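Local coordinates for hypothetical membrane protein (Corynebacterium glutamicum, PDB 6JSA) that binds heme through its C-terminal HtaA domain, the part present here, and probably passes it along the heme uptake machinery of this corynebacterium, at residues Val14-Ile22 / Phe69-Ile80; Ser2-Gly13 / Gln42-Asp53. All coordinates share one frame; numbering follows the deposited sequence.

Contact 1 of 2, residues Val14-Ile22 / Phe69-Ile80; sequences VKASFQNYI and FTGHGGILDMQI. With HEM (protoporphyrin IX containing Fe), chain B.
Tyr21 and His72 meet at the proximal side of the heme, where Tyr21 OH coordinates the iron at 2.1 Å and also accepts a hydrogen bond from His72 NE2 at 2.6 Å. The N-H...O angle is 154° and the phenolic oxygen lies almost in the imidazole plane, so His72 presents its ring edge to Tyr21 while laying one face over the porphyrin, with CE1 3.3 Å from heme C2B. The hydrogen bond probably steadies the axial oxygen and may modulate its electron donation to iron. Tyr21 CG stands anti to the backbone N (chi1 161°), which carries the phenol from helix 16-22 to the iron, one ring face against heme C4D. Leu76 CD1 touches both phenol and porphyrin, 3.8 Å from Tyr21 CE2 and against heme C3C. Ser17 OG donates to propionate oxygen O2D of the heme at 2.6 Å; Tyr150 OH also hydrogen-bonds to the heme. His72 sits on the connection between strands 69-71 and 76-80, an antiparallel hairpin with a classic beta bulge where Ile75 and Leu76 face Gly71. Behind the heme shell, Phe18 directs CE2 over the centre of the Phe69 ring in a T-shaped pair, planes at 73°. Ile22 CD1 packs against Leu76 CD1 at 3.7 Å, and Met78 SD makes an oblique Met-aromatic contact with Phe18.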
loop_
_atom_site.group_PDB
_atom_site.type_symbol
_atom_site.label_atom_id
_atom_site.label_comp_id
_atom_site.label_asym_id
_atom_site.label_seq_id
_atom_site.Cartn_x
_atom_site.Cartn_y
_atom_site.Cartn_z
ATOM N N VAL A 14 0.343 0.995 -6.231
ATOM C CA VAL A 14 -0.552 2.071 -5.812
ATOM C C VAL A 14 -1.708 2.147 -6.801
ATOM O O VAL A 14 -2.803 1.653 -6.514
ATOM C CB VAL A 14 0.148 3.423 -5.570
ATOM C CG1 VAL A 14 -0.865 4.441 -5.074
ATOM C CG2 VAL A 14 1.273 3.248 -4.546
ATOM N N LYS A 15 -1.470 2.730 -7.976
ATOM C CA LYS A 15 -2.427 2.640 -9.076
ATOM C C LYS A 15 -1.667 2.916 -10.362
ATOM O O LYS A 15 -0.962 3.926 -10.451
ATOM C CB LYS A 15 -3.574 3.646 -8.914
ATOM C CG LYS A 15 -4.749 3.404 -9.860
ATOM C CD LYS A 15 -5.867 4.389 -9.577
ATOM C CE LYS A 15 -7.159 4.120 -10.357
ATOM N NZ LYS A 15 -6.997 3.701 -11.768
ATOM N N ALA A 16 -1.795 2.024 -11.351
ATOM C CA ALA A 16 -1.009 2.190 -12.573
ATOM C C ALA A 16 -1.293 3.531 -13.240
ATOM O O ALA A 16 -0.366 4.227 -13.681
ATOM C CB ALA A 16 -1.273 1.046 -13.546
ATOM N N SER A 17 -2.569 3.920 -13.317
ATOM C CA SER A 17 -2.888 5.186 -13.966
ATOM C C SER A 17 -2.332 6.369 -13.182
ATOM O O SER A 17 -2.011 7.405 -13.772
ATOM C CB SER A 17 -4.397 5.305 -14.202
ATOM O OG SER A 17 -5.112 5.363 -12.985
ATOM N N PHE A 18 -2.215 6.240 -11.856
ATOM C CA PHE A 18 -1.574 7.290 -11.066
ATOM C C PHE A 18 -0.088 7.401 -11.387
ATOM O O PHE A 18 0.432 8.510 -11.542
ATOM C CB PHE A 18 -1.790 7.050 -9.571
ATOM C CG PHE A 18 -1.289 8.170 -8.702
ATOM C CD1 PHE A 18 -1.882 9.422 -8.776
ATOM C CD2 PHE A 18 -0.242 7.975 -7.818
ATOM C CE1 PHE A 18 -1.450 10.466 -7.979
ATOM C CE2 PHE A 18 0.205 9.013 -7.011
ATOM C CZ PHE A 18 -0.402 10.266 -7.095
ATOM N N GLN A 19 0.611 6.267 -11.501
ATOM C CA GLN A 19 2.014 6.309 -11.917
ATOM C C GLN A 19 2.162 7.024 -13.249
ATOM O O GLN A 19 3.052 7.865 -13.423
ATOM C CB GLN A 19 2.568 4.899 -12.080
ATOM C CG GLN A 19 2.811 4.128 -10.809
ATOM C CD GLN A 19 3.311 2.731 -11.120
ATOM O OE1 GLN A 19 3.968 2.508 -12.136
ATOM N NE2 GLN A 19 2.984 1.780 -10.261
ATOM N N ASN A 20 1.316 6.671 -14.215
ATOM C CA ASN A 20 1.458 7.232 -15.550
ATOM C C ASN A 20 1.106 8.707 -15.563
ATOM O O ASN A 20 1.704 9.475 -16.321
ATOM C CB ASN A 20 0.608 6.432 -16.539
ATOM C CG ASN A 20 1.063 4.987 -16.649
ATOM O OD1 ASN A 20 2.214 4.666 -16.334
ATOM N ND2 ASN A 20 0.175 4.112 -17.103
ATOM N N TYR A 21 0.161 9.113 -14.716
ATOM C CA TYR A 21 -0.139 10.528 -14.543
ATOM C C TYR A 21 1.048 11.265 -13.929
ATOM O O TYR A 21 1.471 12.315 -14.430
ATOM C CB TYR A 21 -1.390 10.665 -13.678
ATOM C CG TYR A 21 -1.574 12.021 -13.056
ATOM C CD1 TYR A 21 -1.868 13.131 -13.838
ATOM C CD2 TYR A 21 -1.463 12.192 -11.683
ATOM C CE1 TYR A 21 -2.044 14.368 -13.263
ATOM C CE2 TYR A 21 -1.643 13.421 -11.097
ATOM C CZ TYR A 21 -1.925 14.504 -11.897
ATOM O OH TYR A 21 -2.082 15.726 -11.325
ATOM N N ILE A 22 1.605 10.724 -12.843
ATOM C CA ILE A 22 2.721 11.387 -12.169
ATOM C C ILE A 22 3.879 11.615 -13.136
ATOM O O ILE A 22 4.480 12.694 -13.169
ATOM C CB ILE A 22 3.168 10.578 -10.939
ATOM C CG1 ILE A 22 2.124 10.683 -9.825
ATOM C CG2 ILE A 22 4.551 11.021 -10.479
ATOM C CD1 ILE A 22 2.017 12.056 -9.187
ATOM N N PHE A 69 5.720 10.841 -3.901
ATOM C CA PHE A 69 5.290 11.340 -5.206
ATOM C C PHE A 69 5.317 12.862 -5.205
ATOM O O PHE A 69 4.910 13.496 -4.229
ATOM C CB PHE A 69 3.849 10.913 -5.489
ATOM C CG PHE A 69 3.638 9.426 -5.603
ATOM C CD1 PHE A 69 3.954 8.752 -6.772
ATOM C CD2 PHE A 69 3.075 8.712 -4.552
ATOM C CE1 PHE A 69 3.727 7.397 -6.893
ATOM C CE2 PHE A 69 2.852 7.351 -4.666
ATOM C CZ PHE A 69 3.176 6.694 -5.836
ATOM N N THR A 70 5.766 13.449 -6.314
ATOM C CA THR A 70 5.705 14.897 -6.491
ATOM C C THR A 70 5.235 15.220 -7.901
ATOM O O THR A 70 5.372 14.415 -8.824
ATOM C CB THR A 70 7.060 15.565 -6.240
ATOM O OG1 THR A 70 8.036 15.001 -7.119
ATOM C CG2 THR A 70 7.496 15.384 -4.797
ATOM N N GLY A 71 4.679 16.418 -8.052
ATOM C CA GLY A 71 4.196 16.870 -9.347
ATOM C C GLY A 71 3.748 18.311 -9.248
ATOM O O GLY A 71 3.659 18.884 -8.156
ATOM N N HIS A 72 3.462 18.894 -10.412
ATOM C CA HIS A 72 2.926 20.254 -10.489
ATOM C C HIS A 72 3.791 21.251 -9.717
ATOM O O HIS A 72 3.301 22.039 -8.902
ATOM C CB HIS A 72 1.475 20.295 -10.017
ATOM C CG HIS A 72 0.548 19.473 -10.856
ATOM N ND1 HIS A 72 0.101 19.888 -12.093
ATOM C CD2 HIS A 72 -0.006 18.257 -10.642
ATOM C CE1 HIS A 72 -0.704 18.968 -12.596
ATOM N NE2 HIS A 72 -0.782 17.968 -11.737
ATOM N N GLY A 73 5.099 21.190 -9.952
ATOM C CA GLY A 73 6.009 22.118 -9.300
ATOM C C GLY A 73 6.007 22.032 -7.789
ATOM O O GLY A 73 6.308 23.025 -7.119
ATOM N N GLY A 74 5.677 20.869 -7.234
ATOM C CA GLY A 74 5.645 20.681 -5.801
ATOM C C GLY A 74 4.280 20.830 -5.166
ATOM O O GLY A 74 4.141 20.559 -3.965
ATOM N N ILE A 75 3.269 21.266 -5.923
ATOM C CA ILE A 75 1.919 21.328 -5.374
ATOM C C ILE A 75 1.444 19.936 -4.982
ATOM O O ILE A 75 0.879 19.736 -3.900
ATOM C CB ILE A 75 0.957 22.004 -6.366
ATOM C CG1 ILE A 75 1.270 23.498 -6.486
ATOM C CG2 ILE A 75 -0.483 21.799 -5.918
ATOM C CD1 ILE A 75 0.905 24.289 -5.263
ATOM N N LEU A 76 1.654 18.959 -5.862
ATOM C CA LEU A 76 1.404 17.562 -5.537
ATOM C C LEU A 76 2.599 17.037 -4.751
ATOM O O LEU A 76 3.742 17.100 -5.221
ATOM C CB LEU A 76 1.181 16.748 -6.810
ATOM C CG LEU A 76 0.618 15.329 -6.670
ATOM C CD1 LEU A 76 -0.010 14.876 -7.991
ATOM C CD2 LEU A 76 1.681 14.326 -6.220
ATOM N N ASP A 77 2.322 16.518 -3.556
ATOM C CA ASP A 77 3.361 16.061 -2.640
ATOM C C ASP A 77 2.680 15.016 -1.757
ATOM O O ASP A 77 1.952 15.368 -0.825
ATOM C CB ASP A 77 3.878 17.246 -1.835
ATOM C CG ASP A 77 5.054 16.899 -0.938
ATOM O OD1 ASP A 77 5.232 15.713 -0.578
ATOM O OD2 ASP A 77 5.795 17.836 -0.579
ATOM N N MET A 78 2.901 13.743 -2.078
ATOM C CA MET A 78 2.185 12.646 -1.437
ATOM C C MET A 78 3.193 11.621 -0.950
ATOM O O MET A 78 3.966 11.080 -1.745
ATOM C CB MET A 78 1.193 11.995 -2.402
ATOM C CG MET A 78 0.371 10.901 -1.747
ATOM S SD MET A 78 -0.792 10.171 -2.912
ATOM C CE MET A 78 -1.949 9.391 -1.793
ATOM N N GLN A 79 3.174 11.352 0.348
ATOM C CA GLN A 79 4.063 10.378 0.957
ATOM C C GLN A 79 3.241 9.222 1.499
ATOM O O GLN A 79 2.251 9.435 2.207
ATOM C CB GLN A 79 4.854 11.019 2.096
ATOM C CG GLN A 79 5.706 12.201 1.669
ATOM C CD GLN A 79 6.410 12.835 2.841
ATOM O OE1 GLN A 79 7.135 12.165 3.578
ATOM N NE2 GLN A 79 6.191 14.129 3.032
ATOM N N ILE A 80 3.665 8.004 1.174
ATOM C CA ILE A 80 3.063 6.779 1.688
ATOM C C ILE A 80 4.188 5.972 2.327
ATOM O O ILE A 80 5.187 5.663 1.663
ATOM C CB ILE A 80 2.384 5.968 0.571
ATOM C CG1 ILE A 80 1.324 6.812 -0.151
ATOM C CG2 ILE A 80 1.777 4.688 1.134
ATOM C CD1 ILE A 80 0.696 6.125 -1.337
HETATM C CHA HEM B . -5.490 13.838 -12.562
HETATM C CHB HEM B . -4.645 18.590 -12.835
HETATM C CHC HEM B . -2.898 18.528 -8.322
HETATM C CHD HEM B . -4.102 13.868 -7.916
HETATM C C1A HEM B . -5.380 15.122 -13.040
HETATM C C2A HEM B . -5.702 15.550 -14.388
HETATM C C3A HEM B . -5.472 16.863 -14.475
HETATM C C4A HEM B . -5.013 17.306 -13.170
HETATM C CMA HEM B . -5.655 17.767 -15.720
HETATM C CAA HEM B . -6.158 14.601 -15.506
HETATM C CBA HEM B . -4.880 13.905 -15.989
HETATM C CGA HEM B . -5.168 12.861 -17.037
HETATM O O1A HEM B . -6.325 12.390 -17.132
HETATM O O2A HEM B . -4.225 12.481 -17.772
HETATM C C1B HEM B . -4.042 18.983 -11.662
HETATM C C2B HEM B . -3.471 20.285 -11.386
HETATM C C3B HEM B . -2.991 20.273 -10.131
HETATM C C4B HEM B . -3.244 18.952 -9.589
HETATM C CMB HEM B . -3.469 21.434 -12.408
HETATM C CAB HEM B . -2.277 21.375 -9.315
HETATM C CBB HEM B . -1.901 22.573 -9.779
HETATM C C1C HEM B . -3.100 17.271 -7.798
HETATM C C2C HEM B . -2.837 16.882 -6.429
HETATM C C3C HEM B . -3.137 15.586 -6.313
HETATM C C4C HEM B . -3.639 15.124 -7.599
HETATM C CMC HEM B . -2.265 17.805 -5.331
HETATM C CAC HEM B . -3.001 14.755 -5.015
HETATM C CBC HEM B . -2.519 13.502 -5.048
HETATM C C1D HEM B . -4.602 13.471 -9.132
HETATM C C2D HEM B . -5.098 12.151 -9.433
HETATM C C3D HEM B . -5.480 12.136 -10.709
HETATM C C4D HEM B . -5.226 13.447 -11.268
HETATM C CMD HEM B . -5.169 10.990 -8.428
HETATM C CAD HEM B . -6.056 10.931 -11.482
HETATM C CBD HEM B . -4.885 10.240 -12.194
HETATM C CGD HEM B . -5.374 8.991 -12.880
HETATM O O1D HEM B . -5.874 9.080 -14.029
HETATM O O2D HEM B . -5.262 7.895 -12.275
HETATM N NA HEM B . -4.961 16.220 -12.316
HETATM N NB HEM B . -3.876 18.189 -10.547
HETATM N NC HEM B . -3.596 16.173 -8.487
HETATM N ND HEM B . -4.692 14.247 -10.275
HETATM FE FE HEM B . -3.993 16.141 -10.497
#

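Contact 2 of 2, residues Ser2-Gly13 / Gln42-Asp53; sequences SLGVTQASAQWG and QFQFSGNSGAVD
An antiparallel strand pair of the HtaA domain's beta framework joins residues 2-13 to 42-53, Leu3 lying opposite Val52 at one end and Trp12 opposite Phe43 at the other. Leu3 and Val52 exchange two backbone hydrogen bonds, Ala8 and Gly47 two more, and Ala10 and Phe45 another two; Phe45 N reaches Ala10 O at 2.9 Å with an N-H...O angle of 170°. Trp12 N to Phe43 O continues the ladder, whereas the return bond from Phe43 N is weak. The first strand turns a corner at Thr6 and Gln7, so the pairing falls into two halves: axes of 3-5 and 49-53 run at 148°, those of 8-12 and 42-47 at 164°. Beside this corner Gln7, bent at chi2, folds its amide back to donate from NE2 to Ala8 O at 3.0 Å, on the opposite face of that carbonyl from Gly47 N. On the face bearing Ala10, Trp12 and Phe45, Ala10 CB lies 4.2 Å from Phe45 CB, and the Phe45 ring turns its edge to Ala10 O; Phe63 and strand 76-88 pack against Ala10 and Phe45. Across the sheet, Gln11 CG lies 3.6 Å from Gln44 OE1, and a water bridges Gln11 NE2 to Gln44 OE1, while Gln11 OE1 bonds Ser160. A second water joins Gly13 N, 2.9 Å away, to Gln42 NE2.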
loop_
_atom_site.group_PDB
_atom_site.type_symbol
_atom_site.label_atom_id
_atom_site.label_comp_id
_atom_site.label_asym_id
_atom_site.label_seq_id
_atom_site.Cartn_x
_atom_site.Cartn_y
_atom_site.Cartn_z
ATOM N N SER A 2 0.322 -18.845 17.247
ATOM C CA SER A 2 0.699 -17.800 16.303
ATOM C C SER A 2 2.098 -18.046 15.733
ATOM O O SER A 2 2.919 -18.747 16.327
ATOM C CB SER A 2 0.625 -16.420 16.966
ATOM O OG SER A 2 0.797 -15.378 16.017
ATOM N N LEU A 3 2.363 -17.460 14.572
ATOM C CA LEU A 3 3.610 -17.669 13.852
ATOM C C LEU A 3 4.190 -16.319 13.464
ATOM O O LEU A 3 3.465 -15.428 13.022
ATOM C CB LEU A 3 3.353 -18.489 12.585
ATOM C CG LEU A 3 2.800 -19.898 12.796
ATOM C CD1 LEU A 3 2.152 -20.403 11.515
ATOM C CD2 LEU A 3 3.910 -20.826 13.239
ATOM N N GLY A 4 5.493 -16.166 13.626
ATOM C CA GLY A 4 6.140 -14.931 13.250
ATOM C C GLY A 4 6.524 -14.915 11.781
ATOM O O GLY A 4 6.787 -15.947 11.176
ATOM N N VAL A 5 6.538 -13.715 11.204
ATOM C CA VAL A 5 7.053 -13.555 9.854
ATOM C C VAL A 5 8.569 -13.691 9.884
ATOM O O VAL A 5 9.253 -13.036 10.681
ATOM C CB VAL A 5 6.625 -12.197 9.279
ATOM C CG1 VAL A 5 7.413 -11.879 8.006
ATOM C CG2 VAL A 5 5.129 -12.196 9.003
ATOM N N THR A 6 9.099 -14.557 9.026
ATOM C CA THR A 6 10.549 -14.646 8.829
ATOM C C THR A 6 10.963 -13.613 7.782
ATOM O O THR A 6 11.602 -12.608 8.108
ATOM C CB THR A 6 10.936 -16.075 8.446
ATOM O OG1 THR A 6 10.459 -16.981 9.456
ATOM C CG2 THR A 6 12.448 -16.196 8.332
ATOM N N GLN A 7 10.582 -13.841 6.525
ATOM C CA GLN A 7 10.810 -12.895 5.443
ATOM C C GLN A 7 9.500 -12.688 4.707
ATOM O O GLN A 7 8.839 -13.662 4.338
ATOM C CB GLN A 7 11.820 -13.443 4.436
ATOM C CG GLN A 7 12.050 -12.522 3.253
ATOM C CD GLN A 7 12.810 -11.272 3.656
ATOM O OE1 GLN A 7 13.966 -11.364 4.062
ATOM N NE2 GLN A 7 12.163 -10.110 3.583
ATOM N N ALA A 8 9.142 -11.428 4.466
ATOM C CA ALA A 8 7.980 -11.106 3.654
ATOM C C ALA A 8 8.381 -10.174 2.522
ATOM O O ALA A 8 9.360 -9.425 2.606
ATOM C CB ALA A 8 6.876 -10.424 4.465
ATOM N N SER A 9 7.598 -10.235 1.456
ATOM C CA SER A 9 7.713 -9.300 0.354
ATOM C C SER A 9 6.312 -8.977 -0.133
ATOM O O SER A 9 5.393 -9.792 -0.020
ATOM C CB SER A 9 8.541 -9.870 -0.801
ATOM O OG SER A 9 7.879 -10.972 -1.382
ATOM N N ALA A 10 6.141 -7.765 -0.643
ATOM C CA ALA A 10 4.865 -7.359 -1.199
ATOM C C ALA A 10 5.122 -6.553 -2.456
ATOM O O ALA A 10 6.174 -5.919 -2.610
ATOM C CB ALA A 10 4.011 -6.557 -0.208
ATOM N N GLN A 11 4.132 -6.573 -3.343
ATOM C CA GLN A 11 4.176 -5.864 -4.611
ATOM C C GLN A 11 2.878 -5.086 -4.750
ATOM O O GLN A 11 1.788 -5.668 -4.655
ATOM C CB GLN A 11 4.345 -6.843 -5.776
ATOM C CG GLN A 11 5.573 -7.751 -5.641
ATOM C CD GLN A 11 5.339 -8.941 -4.708
ATOM O OE1 GLN A 11 4.273 -9.559 -4.724
ATOM N NE2 GLN A 11 6.334 -9.253 -3.883
ATOM N N TRP A 12 2.990 -3.773 -4.945
ATOM C CA TRP A 12 1.812 -2.915 -5.071
ATOM C C TRP A 12 2.208 -1.683 -5.863
ATOM O O TRP A 12 3.130 -0.966 -5.463
ATOM C CB TRP A 12 1.295 -2.502 -3.700
ATOM C CG TRP A 12 -0.001 -1.732 -3.751
ATOM C CD1 TRP A 12 -1.119 -2.039 -4.487
ATOM C CD2 TRP A 12 -0.330 -0.555 -3.002
ATOM N NE1 TRP A 12 -2.108 -1.118 -4.250
ATOM C CE2 TRP A 12 -1.653 -0.194 -3.348
ATOM C CE3 TRP A 12 0.369 0.242 -2.087
ATOM C CZ2 TRP A 12 -2.292 0.923 -2.808
ATOM C CZ3 TRP A 12 -0.270 1.361 -1.552
ATOM C CH2 TRP A 12 -1.587 1.683 -1.914
ATOM N N GLY A 13 1.513 -1.430 -6.968
ATOM C CA GLY A 13 1.816 -0.245 -7.740
ATOM C C GLY A 13 1.114 1.028 -7.317
ATOM O O GLY A 13 1.305 2.057 -7.973
ATOM N N GLN A 42 5.334 -2.019 -10.186
ATOM C CA GLN A 42 4.882 -2.239 -8.818
ATOM C C GLN A 42 5.994 -1.825 -7.872
ATOM O O GLN A 42 7.156 -2.202 -8.065
ATOM C CB GLN A 42 4.527 -3.706 -8.554
ATOM C CG GLN A 42 3.374 -4.211 -9.386
ATOM C CD GLN A 42 3.099 -5.667 -9.109
ATOM O OE1 GLN A 42 3.875 -6.536 -9.503
ATOM N NE2 GLN A 42 2.013 -5.942 -8.401
ATOM N N PHE A 43 5.640 -1.066 -6.844
ATOM C CA PHE A 43 6.571 -0.833 -5.753
ATOM C C PHE A 43 6.827 -2.135 -5.005
ATOM O O PHE A 43 5.937 -2.984 -4.868
ATOM C CB PHE A 43 6.056 0.300 -4.870
ATOM C CG PHE A 43 5.857 1.569 -5.651
ATOM C CD1 PHE A 43 6.950 2.354 -5.997
ATOM C CD2 PHE A 43 4.602 1.929 -6.125
ATOM C CE1 PHE A 43 6.792 3.497 -6.762
ATOM C CE2 PHE A 43 4.430 3.072 -6.895
ATOM C CZ PHE A 43 5.530 3.866 -7.211
ATOM N N GLN A 44 8.076 -2.318 -4.576
ATOM C CA GLN A 44 8.571 -3.583 -4.049
ATOM C C GLN A 44 8.925 -3.369 -2.588
ATOM O O GLN A 44 9.791 -2.542 -2.263
ATOM C CB GLN A 44 9.803 -4.045 -4.834
ATOM C CG GLN A 44 9.566 -4.169 -6.339
ATOM C CD GLN A 44 8.761 -5.397 -6.710
ATOM O OE1 GLN A 44 8.951 -6.467 -6.135
ATOM N NE2 GLN A 44 7.870 -5.258 -7.679
ATOM N N PHE A 45 8.255 -4.106 -1.716
ATOM C CA PHE A 45 8.394 -3.950 -0.278
ATOM C C PHE A 45 9.030 -5.203 0.295
ATOM O O PHE A 45 8.730 -6.321 -0.142
ATOM C CB PHE A 45 7.026 -3.712 0.374
ATOM C CG PHE A 45 6.304 -2.510 -0.175
ATOM C CD1 PHE A 45 5.516 -2.611 -1.316
ATOM C CD2 PHE A 45 6.436 -1.275 0.441
ATOM C CE1 PHE A 45 4.866 -1.502 -1.831
ATOM C CE2 PHE A 45 5.782 -0.156 -0.065
ATOM C CZ PHE A 45 5.000 -0.274 -1.202
ATOM N N SER A 46 9.900 -5.006 1.276
ATOM C CA SER A 46 10.658 -6.094 1.862
ATOM C C SER A 46 10.616 -5.923 3.371
ATOM O O SER A 46 10.990 -4.868 3.885
ATOM C CB SER A 46 12.089 -6.021 1.334
ATOM O OG SER A 46 12.862 -7.083 1.835
ATOM N N GLY A 47 10.138 -6.944 4.086
ATOM C CA GLY A 47 9.968 -6.827 5.519
ATOM C C GLY A 47 10.289 -8.122 6.235
ATOM O O GLY A 47 10.243 -9.212 5.660
ATOM N N ASN A 48 10.610 -7.987 7.520
ATOM C CA ASN A 48 10.860 -9.179 8.323
ATOM C C ASN A 48 10.105 -9.159 9.648
ATOM O O ASN A 48 10.555 -9.747 10.636
ATOM C CB ASN A 48 12.352 -9.464 8.512
ATOM C CG ASN A 48 13.074 -8.366 9.247
ATOM O OD1 ASN A 48 12.467 -7.391 9.704
ATOM N ND2 ASN A 48 14.389 -8.518 9.378
ATOM N N SER A 49 8.948 -8.507 9.689
ATOM C CA SER A 49 8.174 -8.465 10.918
ATOM C C SER A 49 6.690 -8.650 10.632
ATOM O O SER A 49 6.212 -8.503 9.504
ATOM C CB SER A 49 8.400 -7.183 11.716
ATOM O OG SER A 49 7.804 -6.096 11.057
ATOM N N GLY A 50 5.965 -8.964 11.686
ATOM C CA GLY A 50 4.567 -9.304 11.595
ATOM C C GLY A 50 4.319 -10.690 12.143
ATOM O O GLY A 50 5.233 -11.401 12.561
ATOM N N ALA A 51 3.047 -11.061 12.149
ATOM C CA ALA A 51 2.662 -12.340 12.713
ATOM C C ALA A 51 1.382 -12.816 12.045
ATOM O O ALA A 51 0.564 -12.010 11.591
ATOM C CB ALA A 51 2.468 -12.241 14.230
ATOM N N VAL A 52 1.222 -14.135 11.994
ATOM C CA VAL A 52 0.066 -14.775 11.386
ATOM C C VAL A 52 -0.472 -15.796 12.374
ATOM O O VAL A 52 0.270 -16.669 12.846
ATOM C CB VAL A 52 0.432 -15.460 10.056
ATOM C CG1 VAL A 52 -0.732 -16.286 9.547
ATOM C CG2 VAL A 52 0.872 -14.435 9.020
ATOM N N ASP A 53 -1.756 -15.678 12.693
ATOM C CA ASP A 53 -2.468 -16.657 13.507
ATOM C C ASP A 53 -3.103 -17.628 12.524
ATOM O O ASP A 53 -4.194 -17.393 12.002
ATOM C CB ASP A 53 -3.505 -15.948 14.367
ATOM C CG ASP A 53 -4.382 -16.909 15.152
ATOM O OD1 ASP A 53 -4.218 -18.145 15.049
ATOM O OD2 ASP A 53 -5.261 -16.410 15.878
HETATM O O HOH W 1 8.795 -7.558 -3.652
HETATM O O HOH W 2 0.096 -3.768 -7.988
#

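Overall arrangement
Contacts 1 and 2 lie on opposite sides of the chain's centre, with their own centres about 25 Å apart, yet their edges touch. Strand 3-12 is followed, after a short loop, by helix 16-23, and the segments alternate along the chain: 2-13, 14-22, 42-53, 69-80. At the junction Gln19 NE2 probably donates to Gly13 O at 2.9 Å, and Phe43 CZ packs 3.9 Å from Phe69 CZ. The strands of both contacts belong to the antiparallel framework, where strand 58-62 pairs with both 42-53 and 76-88. Contact 1 holds the heme at one end of the domain, and contact 2 carries the strand framework away from it.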